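PDB 5CWW: nucleoporin NUP82 from Chaetomium thermophilum, which probably serves as a structural component of the nuclear pore complex and as a docking site for transport factors, this piece being its N-terminal beta-propeller domain. Local coordinates for residues 174-179 and 193-198; 222-227 and 364-369; 250-255 and 274-279; 280-285 and 370-375; 387-392 and 430-435. All blocks are in the same frame, centred on the assembly; numbering follows the deposited sequence. Where two conformers were deposited one is given.

In the fold
The five contacts lie within and between neighbouring sheets of the beta-propeller. Interaction 3 is the middle one: its centre is about 11 Å from those of interactions 1 and 4 and about 10 Å from that of interaction 5. Glu-195 of interaction 1 is joined to Val-254 of interaction 3 through the backbone, and Tyr-282 of interaction 4 to Leu-274 in the same way. Leu-389 of interaction 5 packs on Met-276 and Val-281. Interaction 2 lies to one side, about 25 Å between centres from interaction 5, and reaches interaction 4 through Leu-369 on Tyr-282. Another protein of the assembly touches interactions 2 to 5.

Interaction 1: 174-179 and 193-198; sequences AVVSAV and VTEDAI
The carbonyl group of Val-193 is gripped by two successive backbone N-H groups: Val-176 N lies in the carbonyl plane, 2.8 Å from Val-193 O, whereas Ser-177 N stands 17° out of that plane at a longer 3.2 Å from the same oxygen. The flat Ala-174 carbonyl is met almost head-on by Glu-195 N, with Ala-174 O 3.0 Å from that nitrogen, and Thr-194 CB presses on this oxygen as well, 3.3 Å from Ala-174 O. The carboxylate of Glu-195 makes a looser contact, OE1 resting 4.1 Å from Ala-174 CB.

Two residues facing one make this a classic beta bulge, and the register slips by one between the Val-175/Thr-194 and Ser-177/Val-193 pairs. It sits in the hairpin of strands 175-180 and 189-194, at one side of a four-stranded antiparallel blade of the propeller. Beyond the hairpin, Ser-177 OG accepts from Ala-257 N of strand 254-258, on which Val-193 also packs.

With Val-176 CG1 opposite the backbone N (chi1 171°), the CG2 branch is turned to the Glu-195 stem, and the two side chains cross at about a right angle, CG2 tightly placed 3.3 Å from Glu-195 CG. Thr-194 OG1, set between its own backbone N and carbonyl carbon (chi1 55°), faces the type I turn from Thr-194 to Ala-197 and accepts from Ile-198 N at 3.3 Å. A valine here would probably leave Ile-198 N without this acceptor and the start of strand 198-203 less firmly tied across the turn.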
# COMPACT_ATOMS: atom_id res chain seq x y z
N ALA B 174 -9.42 5.05 -8.41
CA ALA B 174 -10.03 4.45 -7.22
C ALA B 174 -9.09 4.42 -6.02
O ALA B 174 -7.87 4.31 -6.18
CB ALA B 174 -10.50 3.04 -7.54
N VAL B 175 -9.66 4.53 -4.82
CA VAL B 175 -8.88 4.44 -3.59
C VAL B 175 -8.74 2.98 -3.18
O VAL B 175 -9.71 2.23 -3.15
CB VAL B 175 -9.52 5.27 -2.45
CG1 VAL B 175 -10.93 4.78 -2.12
CG2 VAL B 175 -8.63 5.25 -1.21
N VAL B 176 -7.51 2.59 -2.85
CA VAL B 176 -7.18 1.20 -2.57
C VAL B 176 -6.90 0.98 -1.09
O VAL B 176 -7.36 -0.01 -0.50
CB VAL B 176 -5.96 0.77 -3.40
CG1 VAL B 176 -5.47 -0.59 -2.98
CG2 VAL B 176 -6.33 0.76 -4.88
N SER B 177 -6.13 1.88 -0.49
CA SER B 177 -5.79 1.77 0.92
C SER B 177 -5.89 3.12 1.62
O SER B 177 -5.59 4.16 1.05
CB SER B 177 -4.38 1.21 1.10
OG SER B 177 -4.26 -0.05 0.46
N ALA B 178 -6.33 3.06 2.87
CA ALA B 178 -6.28 4.19 3.78
C ALA B 178 -5.71 3.70 5.09
O ALA B 178 -6.31 2.85 5.76
CB ALA B 178 -7.66 4.79 3.98
N VAL B 179 -4.54 4.22 5.46
CA VAL B 179 -3.87 3.79 6.68
C VAL B 179 -3.37 5.01 7.44
O VAL B 179 -2.81 5.94 6.86
CB VAL B 179 -2.69 2.84 6.38
CG1 VAL B 179 -3.20 1.51 5.85
CG2 VAL B 179 -1.71 3.47 5.39
N VAL B 193 -3.87 5.78 -0.65
CA VAL B 193 -3.17 5.30 -1.84
C VAL B 193 -4.20 4.86 -2.87
O VAL B 193 -5.16 4.15 -2.55
CB VAL B 193 -2.23 4.12 -1.51
CG1 VAL B 193 -1.38 3.76 -2.73
CG2 VAL B 193 -1.33 4.46 -0.33
N THR B 194 -4.01 5.31 -4.11
CA THR B 194 -4.91 4.98 -5.21
C THR B 194 -4.31 3.89 -6.08
O THR B 194 -3.12 3.60 -5.99
CB THR B 194 -5.20 6.23 -6.07
OG1 THR B 194 -3.96 6.80 -6.51
CG2 THR B 194 -5.96 7.27 -5.27
N GLU B 195 -5.15 3.28 -6.92
CA GLU B 195 -4.71 2.27 -7.87
C GLU B 195 -3.56 2.76 -8.75
O GLU B 195 -2.64 2.00 -9.05
CB GLU B 195 -5.86 1.83 -8.77
CG GLU B 195 -6.78 0.80 -8.15
CD GLU B 195 -7.78 0.24 -9.15
OE1 GLU B 195 -8.12 0.96 -10.12
OE2 GLU B 195 -8.22 -0.92 -8.97
N ASP B 196 -3.60 4.03 -9.15
CA ASP B 196 -2.57 4.57 -10.02
C ASP B 196 -1.37 5.07 -9.20
O ASP B 196 -0.62 5.94 -9.64
CB ASP B 196 -3.14 5.70 -10.90
CG ASP B 196 -3.62 6.89 -10.11
OD1 ASP B 196 -3.91 6.75 -8.90
OD2 ASP B 196 -3.73 7.99 -10.70
N ALA B 197 -1.22 4.50 -8.01
CA ALA B 197 0.00 4.64 -7.21
C ALA B 197 0.33 6.09 -6.85
O ALA B 197 1.49 6.50 -6.91
CB ALA B 197 1.18 4.02 -7.96
N ILE B 198 -0.69 6.85 -6.47
CA ILE B 198 -0.46 8.17 -5.90
C ILE B 198 -0.63 8.11 -4.39
O ILE B 198 -1.68 7.71 -3.89
CB ILE B 198 -1.40 9.22 -6.51
CG1 ILE B 198 -1.16 9.33 -8.02
CG2 ILE B 198 -1.17 10.58 -5.85
CD1 ILE B 198 -2.27 10.02 -8.76

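Interaction 2: 222-227 and 364-369; sequences KKLADA and GLVPKL
Ala-225, on the short helix 221-225, comes nearest to Leu-369 of the loop segment 364-369, with 5.9 Å between their CA atoms. The two backbones are linked through one water, which donates to Leu-224 O at 2.8 Å and accepts from Leu-369 N at 3.0 Å; the same carbonyl oxygen, Leu-224 O, also takes the N-H of Ala-227.

The rest of the contact is apolar and turns on Leu-224. Its CG stands opposite the backbone N (chi1 180°), which extends the side chain from the helix, and CD2 enters an angle of the other segment: it lies 3.4 Å from Pro-367 O and 3.8 Å from both Val-366 CG1 and Leu-369 CB. CD1 also reaches Val-366 CG1, so that this one methyl of the valine meets both branches. Alongside, Leu-369 CD2 touches Ala-225 CB at 3.8 Å. Replacing Leu-224 by an alanine would probably open a gap between Val-366 and Leu-369, leaving Val-366 without its partner on the helix and Leu-369 with Ala-225 alone.

Leu-224 and Val-366 also lie on Ile-219 of strand 217-220 and on Phe-234, while Leu-224, Pro-367 and Leu-369 pack on Leu-284; the contact thus wedges the short helix that follows one propeller sheet against strand 281-284 of the next.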
# COMPACT_ATOMS: atom_id res chain seq x y z
N LYS B 222 4.81 6.77 -9.92
CA LYS B 222 5.17 6.48 -11.31
C LYS B 222 6.22 7.47 -11.82
O LYS B 222 7.07 7.10 -12.64
CB LYS B 222 3.92 6.52 -12.20
CG LYS B 222 2.84 5.54 -11.76
CD LYS B 222 1.68 5.48 -12.75
CE LYS B 222 1.04 6.85 -12.96
NZ LYS B 222 0.59 7.45 -11.67
N LYS B 223 6.16 8.71 -11.35
CA LYS B 223 7.18 9.69 -11.67
C LYS B 223 8.45 9.38 -10.88
O LYS B 223 9.55 9.37 -11.43
CB LYS B 223 6.71 11.11 -11.34
CG LYS B 223 5.45 11.56 -12.07
CD LYS B 223 5.19 13.04 -11.85
CE LYS B 223 3.90 13.52 -12.53
NZ LYS B 223 2.68 13.19 -11.73
N LEU B 224 8.27 9.12 -9.59
CA LEU B 224 9.38 8.85 -8.68
C LEU B 224 10.21 7.63 -9.10
O LEU B 224 11.44 7.64 -8.98
CB LEU B 224 8.85 8.65 -7.26
CG LEU B 224 9.86 8.34 -6.16
CD1 LEU B 224 10.86 9.48 -6.01
CD2 LEU B 224 9.13 8.09 -4.86
N ALA B 225 9.54 6.60 -9.60
CA ALA B 225 10.21 5.35 -9.96
C ALA B 225 11.27 5.57 -11.04
O ALA B 225 12.29 4.88 -11.06
CB ALA B 225 9.19 4.32 -10.42
N ASP B 226 11.02 6.52 -11.92
CA ASP B 226 11.86 6.73 -13.09
C ASP B 226 12.74 7.98 -12.95
O ASP B 226 13.47 8.34 -13.87
CB ASP B 226 11.00 6.84 -14.35
CG ASP B 226 10.13 5.61 -14.55
OD1 ASP B 226 10.64 4.48 -14.39
OD2 ASP B 226 8.93 5.78 -14.86
N ALA B 227 12.66 8.62 -11.79
CA ALA B 227 13.39 9.86 -11.54
C ALA B 227 14.86 9.59 -11.25
O ALA B 227 15.22 8.49 -10.82
CB ALA B 227 12.76 10.62 -10.40
N GLY B 364 15.59 15.72 1.30
CA GLY B 364 14.39 16.03 0.53
C GLY B 364 13.15 15.47 1.21
O GLY B 364 13.25 14.66 2.12
N LEU B 365 11.98 15.91 0.76
CA LEU B 365 10.73 15.48 1.37
C LEU B 365 10.31 14.10 0.89
O LEU B 365 9.68 13.34 1.64
CB LEU B 365 9.61 16.49 1.07
CG LEU B 365 9.84 17.94 1.47
CD1 LEU B 365 8.54 18.73 1.31
CD2 LEU B 365 10.37 18.06 2.89
N VAL B 366 10.65 13.78 -0.35
CA VAL B 366 10.22 12.53 -0.97
C VAL B 366 11.37 11.52 -0.96
O VAL B 366 12.40 11.75 -1.60
CB VAL B 366 9.74 12.76 -2.41
CG1 VAL B 366 9.22 11.47 -3.03
CG2 VAL B 366 8.65 13.84 -2.43
N PRO B 367 11.21 10.41 -0.23
CA PRO B 367 12.27 9.40 -0.26
C PRO B 367 12.30 8.63 -1.57
O PRO B 367 11.35 8.69 -2.35
CB PRO B 367 11.91 8.48 0.91
CG PRO B 367 10.45 8.61 1.05
CD PRO B 367 10.09 10.01 0.65
N LYS B 368 13.40 7.93 -1.82
CA LYS B 368 13.52 7.10 -3.00
C LYS B 368 12.51 5.96 -2.96
O LYS B 368 12.24 5.40 -1.89
CB LYS B 368 14.94 6.53 -3.11
CG LYS B 368 15.16 5.62 -4.30
CD LYS B 368 16.57 5.05 -4.32
CE LYS B 368 16.72 4.02 -5.42
NZ LYS B 368 18.11 3.51 -5.52
N LEU B 369 11.95 5.63 -4.11
CA LEU B 369 11.11 4.44 -4.21
C LEU B 369 12.00 3.22 -4.31
O LEU B 369 12.80 3.10 -5.24
CB LEU B 369 10.17 4.52 -5.42
CG LEU B 369 9.19 3.35 -5.53
CD1 LEU B 369 8.21 3.34 -4.36
CD2 LEU B 369 8.44 3.39 -6.85
O HOH W 1 12.81 6.66 -6.74

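Interaction 3: 250-255 and 274-279; sequences FDMEVA and LAMTSG
Val-254 and Met-276 form an antiparallel non-hydrogen-bonded pair with CA atoms 4.3 Å apart, flanked by bonds from Ala-255 N to Ala-275 O and from Thr-277 N to Glu-253 O. Next to it the chain turns at 276-279, and the side chains of this type I turn hold the incoming segment. Thr-277 OG1 donates to Glu-253 OE2 at 2.6 Å, using the anti lone pair of the carboxylate; the straight glutamate chain (chi1 -176°) carries it there. The same hydroxyl accepts from a water, 2.6 Å from OG1, which also donates to Phe-250 O. Ser-278 OG donates to Asp-251 O at 3.0 Å from well above the carbonyl plane. The carboxylate of Asp-251 has a partner outside the chain, its OD2 bonding the backbone of another protein's chain.

Strands 254-258 and 272-276 are neighbours in a four-stranded antiparallel sheet, one blade of the beta-propeller, and helix 248-251 leads into the first of them. Between helix end and strand the bent Met-276 side chain is inserted: SD lies 3.6 Å from Met-252 C and 3.7 Å from Val-254 CG2, while its CE runs beside that of Met-252. Across the pair, Ala-255 CB packs 3.6 Å from Thr-277 CG2.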
# COMPACT_ATOMS: atom_id res chain seq x y z
N PHE B 250 -0.76 -1.22 -15.42
CA PHE B 250 -0.93 -2.53 -14.80
C PHE B 250 0.26 -2.90 -13.91
O PHE B 250 0.09 -3.56 -12.90
CB PHE B 250 -1.14 -3.62 -15.86
CG PHE B 250 0.04 -3.83 -16.77
CD1 PHE B 250 1.12 -4.59 -16.37
CD2 PHE B 250 0.05 -3.28 -18.04
CE1 PHE B 250 2.20 -4.79 -17.21
CE2 PHE B 250 1.12 -3.47 -18.89
CZ PHE B 250 2.20 -4.23 -18.47
N ASP B 251 1.45 -2.46 -14.29
CA ASP B 251 2.66 -2.88 -13.59
C ASP B 251 2.83 -2.14 -12.27
O ASP B 251 3.51 -2.63 -11.36
CB ASP B 251 3.90 -2.67 -14.46
CG ASP B 251 4.89 -3.83 -14.37
OD1 ASP B 251 4.69 -4.74 -13.54
OD2 ASP B 251 5.88 -3.82 -15.13
N MET B 252 2.21 -0.97 -12.16
CA MET B 252 2.20 -0.23 -10.90
C MET B 252 0.76 0.04 -10.44
O MET B 252 0.49 1.05 -9.79
CB MET B 252 2.97 1.08 -11.03
CG MET B 252 4.48 0.88 -11.20
SD MET B 252 5.44 2.40 -11.06
CE MET B 252 5.35 2.69 -9.29
N GLU B 253 -0.14 -0.87 -10.79
CA GLU B 253 -1.49 -0.84 -10.24
C GLU B 253 -1.41 -1.34 -8.80
O GLU B 253 -1.06 -2.49 -8.56
CB GLU B 253 -2.45 -1.70 -11.06
CG GLU B 253 -3.89 -1.65 -10.58
CD GLU B 253 -4.79 -2.63 -11.30
OE1 GLU B 253 -5.73 -2.19 -11.99
OE2 GLU B 253 -4.56 -3.85 -11.17
N VAL B 254 -1.74 -0.48 -7.84
CA VAL B 254 -1.60 -0.82 -6.43
C VAL B 254 -2.73 -1.74 -5.97
O VAL B 254 -3.90 -1.48 -6.25
CB VAL B 254 -1.59 0.43 -5.54
CG1 VAL B 254 -1.40 0.05 -4.07
CG2 VAL B 254 -0.49 1.39 -5.98
N ALA B 255 -2.35 -2.81 -5.27
CA ALA B 255 -3.32 -3.72 -4.66
C ALA B 255 -3.59 -3.30 -3.22
O ALA B 255 -4.74 -3.29 -2.78
CB ALA B 255 -2.80 -5.15 -4.71
N LEU B 274 4.20 -1.21 -0.15
CA LEU B 274 3.16 -1.33 -1.17
C LEU B 274 3.26 -2.62 -1.95
O LEU B 274 4.35 -3.11 -2.24
CB LEU B 274 3.23 -0.16 -2.15
CG LEU B 274 3.09 1.25 -1.56
CD1 LEU B 274 4.46 1.87 -1.31
CD2 LEU B 274 2.25 2.12 -2.47
N ALA B 275 2.09 -3.16 -2.30
CA ALA B 275 2.00 -4.35 -3.13
C ALA B 275 1.16 -4.07 -4.37
O ALA B 275 0.03 -3.60 -4.27
CB ALA B 275 1.41 -5.51 -2.34
N MET B 276 1.74 -4.34 -5.53
CA MET B 276 1.08 -4.15 -6.81
C MET B 276 0.38 -5.44 -7.23
O MET B 276 0.83 -6.53 -6.89
CB MET B 276 2.09 -3.74 -7.88
CG MET B 276 2.99 -2.58 -7.47
SD MET B 276 2.08 -1.03 -7.24
CE MET B 276 3.41 0.06 -6.77
N THR B 277 -0.70 -5.31 -7.99
CA THR B 277 -1.41 -6.48 -8.49
C THR B 277 -0.54 -7.25 -9.49
O THR B 277 -0.79 -8.42 -9.77
CB THR B 277 -2.74 -6.10 -9.18
OG1 THR B 277 -2.49 -5.18 -10.24
CG2 THR B 277 -3.70 -5.48 -8.18
N SER B 278 0.49 -6.59 -10.00
CA SER B 278 1.42 -7.24 -10.92
C SER B 278 2.30 -8.26 -10.20
O SER B 278 2.91 -9.11 -10.83
CB SER B 278 2.30 -6.20 -11.62
OG SER B 278 3.14 -5.55 -10.69
N GLY B 279 2.37 -8.14 -8.87
CA GLY B 279 3.16 -9.05 -8.06
C GLY B 279 4.37 -8.40 -7.41
O GLY B 279 5.07 -9.02 -6.61
O HOH W 2 -1.67 -5.43 -12.65

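Interaction 4: 280-285 and 370-375; sequences DVYALC and QGPFDF
Three backbone hydrogen bonds tie the segments: Ala-283 and Gln-370 bond each other in both directions as an antiparallel hydrogen-bonded pair, each N to O 2.9 Å, and Phe-373 N donates to Val-281 O in its carbonyl plane. Water extends the ladder at both ends, joining Val-281 N to Phe-373 O, and Cys-285 N to Gln-370 NE2. That amide nitrogen also donates to Glu-447 O.

Segment 370-375 passes from strand 369-370, at the side of one propeller sheet, to strand 374-376 of the next, so the contact spans the step between two blades. A cis peptide before Pro-372 bends it, and Gly-371 lies so close that a CB would run into Val-281 O and the Tyr-282 ring.

Among the rings, that of Tyr-282 is brought beside Pro-372 by a CG opposite the carbonyl carbon (chi1 -68°), with Pro-372 CA over one face, 3.9 Å above the plane and toward the rim, while Pro-372 CG touches Tyr-282 OH at 3.3 Å. Phe-373 presents its edge to Val-281 O, CD1 lying 3.3 Å from it in the ring plane, and meets Ala-283 CB with CE1 at 3.9 Å. Phe-375 brings CZ, also edge-on, to 3.6 Å from Val-281 CG2.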
# COMPACT_ATOMS: atom_id res chain seq x y z
N ASP B 280 4.63 -7.14 -7.75
CA ASP B 280 5.79 -6.43 -7.24
C ASP B 280 5.53 -5.78 -5.89
O ASP B 280 4.39 -5.45 -5.55
CB ASP B 280 6.26 -5.38 -8.24
CG ASP B 280 6.76 -5.98 -9.54
OD1 ASP B 280 7.20 -7.15 -9.52
OD2 ASP B 280 6.72 -5.29 -10.58
N VAL B 281 6.60 -5.59 -5.13
CA VAL B 281 6.54 -4.98 -3.81
C VAL B 281 7.49 -3.80 -3.77
O VAL B 281 8.60 -3.87 -4.30
CB VAL B 281 6.90 -6.00 -2.70
CG1 VAL B 281 7.00 -5.32 -1.34
CG2 VAL B 281 5.89 -7.14 -2.66
N TYR B 282 7.05 -2.72 -3.14
CA TYR B 282 7.85 -1.50 -3.03
C TYR B 282 7.86 -0.99 -1.59
O TYR B 282 6.97 -1.31 -0.81
CB TYR B 282 7.30 -0.41 -3.95
CG TYR B 282 7.47 -0.70 -5.43
CD1 TYR B 282 6.51 -1.41 -6.13
CD2 TYR B 282 8.57 -0.23 -6.12
CE1 TYR B 282 6.65 -1.66 -7.48
CE2 TYR B 282 8.72 -0.48 -7.47
CZ TYR B 282 7.76 -1.19 -8.14
OH TYR B 282 7.90 -1.44 -9.49
N ALA B 283 8.85 -0.17 -1.27
CA ALA B 283 8.93 0.47 0.03
C ALA B 283 9.35 1.93 -0.10
O ALA B 283 10.19 2.26 -0.94
CB ALA B 283 9.89 -0.28 0.94
N LEU B 284 8.76 2.78 0.72
CA LEU B 284 9.12 4.20 0.79
C LEU B 284 9.58 4.54 2.20
O LEU B 284 8.82 4.37 3.15
CB LEU B 284 7.93 5.09 0.43
CG LEU B 284 7.63 5.46 -1.02
CD1 LEU B 284 6.40 6.35 -1.02
CD2 LEU B 284 8.80 6.17 -1.68
N CYS B 285 10.80 5.05 2.33
CA CYS B 285 11.33 5.36 3.65
C CYS B 285 12.40 6.45 3.59
O CYS B 285 13.32 6.36 2.77
CB CYS B 285 11.92 4.09 4.29
SG CYS B 285 12.77 4.37 5.84
N GLN B 370 11.87 2.32 -3.35
CA GLN B 370 12.68 1.10 -3.30
C GLN B 370 11.91 -0.08 -3.87
O GLN B 370 10.82 -0.41 -3.38
CB GLN B 370 13.12 0.80 -1.87
CG GLN B 370 13.96 1.91 -1.24
CD GLN B 370 14.45 1.56 0.14
OE1 GLN B 370 14.90 0.44 0.38
NE2 GLN B 370 14.35 2.51 1.07
N GLY B 371 12.47 -0.72 -4.89
CA GLY B 371 11.86 -1.88 -5.52
C GLY B 371 11.87 -1.77 -7.03
O GLY B 371 12.41 -0.81 -7.58
N PRO B 372 11.29 -2.76 -7.72
CA PRO B 372 10.64 -3.94 -7.15
C PRO B 372 11.62 -4.84 -6.41
O PRO B 372 12.70 -5.13 -6.94
CB PRO B 372 10.07 -4.67 -8.37
CG PRO B 372 10.21 -3.75 -9.52
CD PRO B 372 11.30 -2.79 -9.19
N PHE B 373 11.27 -5.27 -5.21
CA PHE B 373 12.11 -6.17 -4.44
C PHE B 373 12.22 -7.53 -5.12
O PHE B 373 11.22 -8.10 -5.56
CB PHE B 373 11.56 -6.36 -3.02
CG PHE B 373 11.87 -5.22 -2.10
CD1 PHE B 373 11.16 -4.04 -2.17
CD2 PHE B 373 12.87 -5.34 -1.15
CE1 PHE B 373 11.44 -2.99 -1.32
CE2 PHE B 373 13.16 -4.30 -0.29
CZ PHE B 373 12.44 -3.12 -0.38
N ASP B 374 13.45 -8.04 -5.21
CA ASP B 374 13.66 -9.40 -5.70
C ASP B 374 13.45 -10.39 -4.57
O ASP B 374 14.02 -10.24 -3.49
CB ASP B 374 15.07 -9.55 -6.28
CG ASP B 374 15.31 -10.92 -6.87
OD1 ASP B 374 14.78 -11.20 -7.97
OD2 ASP B 374 16.04 -11.72 -6.25
N PHE B 375 12.61 -11.39 -4.81
CA PHE B 375 12.34 -12.43 -3.82
C PHE B 375 13.38 -13.54 -3.95
O PHE B 375 13.30 -14.37 -4.84
CB PHE B 375 10.93 -12.99 -3.99
CG PHE B 375 9.85 -11.96 -3.88
CD1 PHE B 375 9.99 -10.87 -3.03
CD2 PHE B 375 8.69 -12.07 -4.63
CE1 PHE B 375 8.99 -9.91 -2.94
CE2 PHE B 375 7.69 -11.12 -4.54
CZ PHE B 375 7.84 -10.04 -3.69
O HOH W 3 8.82 -7.24 -5.96
O HOH W 4 12.95 4.94 0.44

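Interaction 5: 387-392 and 430-435; sequences VELKDI and LLSTSG
Leu-430 meets Leu-389 and Ile-392 within an antiparallel strand pair that carries a classic beta bulge, in a blade of the propeller where strand 389-395 runs along one side and strand 427-432 lies next to it. Leu-430 CB takes Leu-389 CD2 at 3.7 Å, and its CD2 lies beside Ile-392 CG1 and CD1, the two side chains pointing the same way.

At Leu-431 the bulge is formed. Its N donates to Asp-391 O, and its O accepts from two successive donors: Lys-390 N almost end-on at 2.7 Å, and Asp-391 N, tilted from the carbonyl plane, at 3.2 Å from Leu-431 O. The register slips by one here. Leu-431 CB also lies 3.9 Å from Asp-391 CB, while the aspartate's carboxylate leads elsewhere: OD2 forms a salt bridge with Arg-47.

Ser-432 pairs with Leu-389, its CA 3.2 Å from Glu-388 O, and its hydroxyl bonds Glu-386 O. Ser-432 also starts the type I turn that ends at Gly-435, whose N donates back to Ser-432 O.

Thr-433 N donates to Glu-388 O at 3.0 Å. Its hydroxyl, carried beside the backbone N (chi1 -57°), serves two neighbouring opposite charges, which also form a long salt bridge with each other: it donates to Glu-388 OE1 from 44° out of the carboxylate plane, and accepts from Lys-390. The lysine folds back to reach it; its ammonium also bonds Gly-488 O and makes a cation-pi contact with Trp-489. The two bonds of Thr-433 OG1 are equally short, 2.7 Å to Glu-388 OE1 and 2.7 Å to Lys-390 NZ.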
# COMPACT_ATOMS: atom_id res chain seq x y z
N VAL B 387 1.26 -15.18 -8.51
CA VAL B 387 2.12 -14.01 -8.65
C VAL B 387 1.33 -12.76 -8.30
O VAL B 387 1.82 -11.87 -7.61
CB VAL B 387 2.70 -13.89 -10.08
CG1 VAL B 387 3.49 -12.59 -10.25
CG2 VAL B 387 3.59 -15.08 -10.39
N GLU B 388 0.09 -12.71 -8.79
CA GLU B 388 -0.79 -11.57 -8.58
C GLU B 388 -1.11 -11.36 -7.10
O GLU B 388 -1.64 -12.26 -6.45
CB GLU B 388 -2.09 -11.77 -9.38
CG GLU B 388 -3.12 -10.67 -9.21
CD GLU B 388 -4.33 -10.87 -10.10
OE1 GLU B 388 -4.95 -11.96 -10.02
OE2 GLU B 388 -4.66 -9.95 -10.88
N LEU B 389 -0.80 -10.17 -6.59
CA LEU B 389 -0.99 -9.88 -5.17
C LEU B 389 -2.29 -9.13 -4.91
O LEU B 389 -2.76 -8.37 -5.75
CB LEU B 389 0.19 -9.05 -4.63
CG LEU B 389 1.54 -9.77 -4.52
CD1 LEU B 389 2.60 -8.80 -4.05
CD2 LEU B 389 1.45 -10.96 -3.58
N LYS B 390 -2.86 -9.36 -3.73
CA LYS B 390 -4.11 -8.72 -3.34
C LYS B 390 -4.03 -8.04 -1.98
O LYS B 390 -4.84 -7.18 -1.67
CB LYS B 390 -5.24 -9.76 -3.35
CG LYS B 390 -5.68 -10.17 -4.75
CD LYS B 390 -6.41 -9.04 -5.47
CE LYS B 390 -6.46 -9.24 -6.98
NZ LYS B 390 -7.20 -10.47 -7.36
N ASP B 391 -3.05 -8.43 -1.17
CA ASP B 391 -2.84 -7.75 0.10
C ASP B 391 -1.40 -7.87 0.57
O ASP B 391 -0.65 -8.73 0.12
CB ASP B 391 -3.77 -8.32 1.17
CG ASP B 391 -4.11 -7.31 2.25
OD1 ASP B 391 -3.46 -6.24 2.31
OD2 ASP B 391 -5.03 -7.58 3.05
N ILE B 392 -1.02 -6.97 1.48
CA ILE B 392 0.30 -6.98 2.07
C ILE B 392 0.17 -6.67 3.56
O ILE B 392 -0.64 -5.82 3.95
CB ILE B 392 1.25 -5.97 1.39
CG1 ILE B 392 2.64 -6.03 2.02
CG2 ILE B 392 0.66 -4.55 1.45
CD1 ILE B 392 3.70 -5.27 1.25
N LEU B 430 2.77 -11.55 2.14
CA LEU B 430 2.14 -11.25 0.86
C LEU B 430 1.01 -12.23 0.56
O LEU B 430 1.20 -13.44 0.63
CB LEU B 430 3.18 -11.28 -0.27
CG LEU B 430 4.45 -10.46 -0.04
CD1 LEU B 430 5.46 -10.73 -1.16
CD2 LEU B 430 4.13 -8.98 0.04
N LEU B 431 -0.15 -11.69 0.20
CA LEU B 431 -1.34 -12.49 -0.07
C LEU B 431 -1.71 -12.42 -1.55
O LEU B 431 -1.98 -11.34 -2.09
CB LEU B 431 -2.50 -12.00 0.80
CG LEU B 431 -3.81 -12.78 0.83
CD1 LEU B 431 -3.60 -14.26 1.07
CD2 LEU B 431 -4.70 -12.18 1.92
N SER B 432 -1.72 -13.58 -2.21
CA SER B 432 -2.04 -13.67 -3.63
C SER B 432 -3.53 -13.86 -3.86
O SER B 432 -4.26 -14.25 -2.94
CB SER B 432 -1.26 -14.82 -4.28
OG SER B 432 0.12 -14.73 -3.99
N THR B 433 -3.97 -13.62 -5.09
CA THR B 433 -5.36 -13.85 -5.48
C THR B 433 -5.80 -15.27 -5.12
O THR B 433 -6.93 -15.49 -4.68
CB THR B 433 -5.57 -13.63 -6.99
OG1 THR B 433 -5.16 -12.30 -7.34
CG2 THR B 433 -7.03 -13.84 -7.39
N SER B 434 -4.90 -16.22 -5.31
CA SER B 434 -5.20 -17.63 -5.08
C SER B 434 -5.36 -17.94 -3.60
O SER B 434 -5.81 -19.02 -3.23
CB SER B 434 -4.09 -18.51 -5.66
OG SER B 434 -2.89 -18.35 -4.93
N GLY B 435 -4.99 -16.99 -2.75
CA GLY B 435 -5.00 -17.20 -1.31
C GLY B 435 -3.65 -17.68 -0.81
O GLY B 435 -3.48 -17.95 0.38